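PDB 3GO6: ribokinase RBSK, which probably catalyses the ATP- and magnesium-dependent phosphorylation of D-ribose at O-5, yielding D-ribose 5-phosphate. Local coordinates for residues A[173-178]-A[195-200]. Residues are numbered along the deposited sequence; the frame is centred on the assembly and turned at random.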
ATOM      1  N   MET A 173       1.182  20.183  23.838  1.00 17.72           N
ATOM      2  CA  MET A 173       0.313  20.271  22.670  1.00 16.75           C
ATOM      3  C   MET A 173       0.119  18.878  22.076  1.00 16.47           C
ATOM      4  O   MET A 173       1.099  18.207  21.702  1.00 16.86           O
ATOM      5  CB  MET A 173       0.931  21.248  21.656  1.00 16.48           C
ATOM      6  CG  MET A 173       0.066  21.530  20.398  1.00 16.82           C
ATOM      7  SD  MET A 173       0.822  22.719  19.254  1.00 17.91           S
ATOM      8  CE  MET A 173       0.592  24.255  20.153  1.00 15.32           C
ATOM      9  N   VAL A 174      -1.131  18.430  22.009  1.00 15.24           N
ATOM     10  CA  VAL A 174      -1.454  17.083  21.575  1.00 15.45           C
ATOM     11  C   VAL A 174      -2.316  17.137  20.330  1.00 15.85           C
ATOM     12  O   VAL A 174      -3.362  17.798  20.303  1.00 15.59           O
ATOM     13  CB  VAL A 174      -2.181  16.265  22.695  1.00 16.01           C
ATOM     14  CG1 VAL A 174      -2.540  14.839  22.220  1.00 15.98           C
ATOM     15  CG2 VAL A 174      -1.322  16.215  23.957  1.00 15.72           C
ATOM     16  N   ASN A 175      -1.852  16.470  19.278  1.00 15.49           N
ATOM     17  CA  ASN A 175      -2.721  16.199  18.139  1.00 14.94           C
ATOM     18  C   ASN A 175      -3.450  14.916  18.458  1.00 15.15           C
ATOM     19  O   ASN A 175      -2.850  13.831  18.436  1.00 15.27           O
ATOM     20  CB  ASN A 175      -1.895  16.094  16.849  1.00 14.72           C
ATOM     21  CG  ASN A 175      -2.739  15.785  15.640  1.00 16.01           C
ATOM     22  OD1 ASN A 175      -3.940  16.130  15.577  1.00 17.64           O
ATOM     23  ND2 ASN A 175      -2.133  15.128  14.674  1.00 10.64           N
ATOM     24  N   ALA A 176      -4.740  15.030  18.792  1.00 15.02           N
ATOM     25  CA  ALA A 176      -5.530  13.876  19.246  1.00 15.46           C
ATOM     26  C   ALA A 176      -5.951  12.974  18.084  1.00 15.93           C
ATOM     27  O   ALA A 176      -7.138  12.815  17.806  1.00 15.24           O
ATOM     28  CB  ALA A 176      -6.779  14.357  20.041  1.00 15.18           C
ATOM     29  N   SER A 177      -4.964  12.371  17.419  1.00 15.83           N
ATOM     30  CA  SER A 177      -5.196  11.567  16.234  1.00 16.38           C
ATOM     31  C   SER A 177      -4.160  10.430  16.246  1.00 16.97           C
ATOM     32  O   SER A 177      -2.987  10.687  16.515  1.00 17.07           O
ATOM     33  CB  SER A 177      -5.025  12.452  14.991  1.00 15.85           C
ATOM     34  OG  SER A 177      -5.286  11.760  13.784  1.00 17.45           O
ATOM     35  N   PRO A 178      -4.586   9.175  15.996  1.00 18.01           N
ATOM     36  CA  PRO A 178      -5.955   8.741  15.711  1.00 18.75           C
ATOM     37  C   PRO A 178      -6.796   8.723  16.976  1.00 19.70           C
ATOM     38  O   PRO A 178      -6.241   8.732  18.078  1.00 18.79           O
ATOM     39  CB  PRO A 178      -5.791   7.306  15.226  1.00 19.01           C
ATOM     40  CG  PRO A 178      -4.319   7.023  15.216  1.00 19.73           C
ATOM     41  CD  PRO A 178      -3.636   8.048  16.003  1.00 18.35           C
ATOM     42  N   VAL A 195      -2.982  22.401  24.945  1.00 16.57           N
ATOM     43  CA  VAL A 195      -3.582  22.618  23.622  1.00 15.08           C
ATOM     44  C   VAL A 195      -3.852  21.249  23.038  1.00 15.27           C
ATOM     45  O   VAL A 195      -2.990  20.366  23.126  1.00 14.86           O
ATOM     46  CB  VAL A 195      -2.590  23.360  22.652  1.00 15.44           C
ATOM     47  CG1 VAL A 195      -3.242  23.686  21.288  1.00 13.55           C
ATOM     48  CG2 VAL A 195      -2.045  24.612  23.286  1.00 15.27           C
ATOM     49  N   VAL A 196      -5.047  21.067  22.469  1.00 14.54           N
ATOM     50  CA  VAL A 196      -5.376  19.862  21.736  1.00 14.54           C
ATOM     51  C   VAL A 196      -5.829  20.275  20.351  1.00 15.28           C
ATOM     52  O   VAL A 196      -6.653  21.194  20.208  1.00 15.27           O
ATOM     53  CB  VAL A 196      -6.457  18.993  22.421  1.00 14.60           C
ATOM     54  CG1 VAL A 196      -6.792  17.789  21.557  1.00 14.12           C
ATOM     55  CG2 VAL A 196      -5.951  18.511  23.768  1.00 14.15           C
ATOM     56  N   ILE A 197      -5.262  19.608  19.340  1.00 14.35           N
ATOM     57  CA  ILE A 197      -5.600  19.846  17.931  1.00 14.45           C
ATOM     58  C   ILE A 197      -6.269  18.601  17.455  1.00 14.36           C
ATOM     59  O   ILE A 197      -5.739  17.494  17.623  1.00 13.56           O
ATOM     60  CB  ILE A 197      -4.332  20.104  17.073  1.00 13.88           C
ATOM     61  CG1 ILE A 197      -3.526  21.274  17.651  1.00 14.86           C
ATOM     62  CG2 ILE A 197      -4.692  20.333  15.575  1.00 14.45           C
ATOM     63  CD1 ILE A 197      -2.046  21.308  17.179  1.00 16.50           C
ATOM     64  N   ALA A 198      -7.445  18.759  16.857  1.00 14.08           N
ATOM     65  CA  ALA A 198      -8.202  17.606  16.397  1.00 14.90           C
ATOM     66  C   ALA A 198      -9.223  18.028  15.370  1.00 15.46           C
ATOM     67  O   ALA A 198      -9.679  19.160  15.404  1.00 16.14           O
ATOM     68  CB  ALA A 198      -8.893  16.927  17.569  1.00 15.01           C
ATOM     69  N   ASN A 199      -9.577  17.140  14.446  1.00 16.50           N
ATOM     70  CA  ASN A 199     -10.753  17.410  13.608  1.00 17.45           C
ATOM     71  C   ASN A 199     -12.035  17.204  14.442  1.00 18.84           C
ATOM     72  O   ASN A 199     -11.950  16.830  15.617  1.00 17.46           O
ATOM     73  CB  ASN A 199     -10.733  16.618  12.274  1.00 17.57           C
ATOM     74  CG  ASN A 199     -10.892  15.116  12.448  1.00 19.16           C
ATOM     75  OD1 ASN A 199     -11.543  14.619  13.377  1.00 19.40           O
ATOM     76  ND2 ASN A 199     -10.318  14.376  11.517  1.00 20.33           N
ATOM     77  N   GLU A 200     -13.205  17.453  13.862  1.00 19.90           N
ATOM     78  CA  GLU A 200     -14.450  17.365  14.650  1.00 21.62           C
ATOM     79  C   GLU A 200     -14.685  15.974  15.232  1.00 21.29           C
ATOM     80  O   GLU A 200     -14.992  15.843  16.420  1.00 20.72           O
ATOM     81  CB  GLU A 200     -15.673  17.865  13.856  1.00 22.37           C
ATOM     82  CG  GLU A 200     -15.665  19.383  13.634  1.00 26.69           C
ATOM     83  CD  GLU A 200     -16.468  20.189  14.668  1.00 32.61           C
ATOM     84  OE1 GLU A 200     -16.581  19.780  15.857  1.00 34.99           O
ATOM     85  OE2 GLU A 200     -16.992  21.259  14.284  1.00 34.75           O
TER
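Val174 grips the neighbouring strand through both of its backbone polar atoms: its N donates to Val195 O at 2.9 Å, and its O accepts from Ile197 N at 2.8 Å. Two residues on, Ala176 N donates to Ile197 O at 2.9 Å, so three backbone bonds join 173-178 to 195-200; 173-175 and 195-199 run parallel, their directions 15° apart. On the face carrying Met173, Val195 and Ile197, the Met173 side chain runs out beside Val195, its CG 3.9 Å from Val195 CB. A bend at chi3 (-74°) brings its CE back to the two methyls of Val195, while SD lies 3.8 Å from Ile197 CD1. Helix 246-257 covers this face, with Leu254 touching both Met173 and Ile197. Past the end of the first strand, Ala176 CB packs 3.8 Å from Val196 CG1, whose side chain is on the opposite face, with Val174; Trp206 lies against both Ala176 and Val196. Ala176 centres an inverse gamma turn, closed by Ser177 N bonding to Asn175 O. Beyond Ala198, Asn199 caps helix 200-205 by accepting from Glu202 N through OD1, and is predicted to bind ATP. With helix 183-192 linking them, the two strands form a beta-alpha-beta crossover in the central sheet of the PfkB-family ribokinase fold.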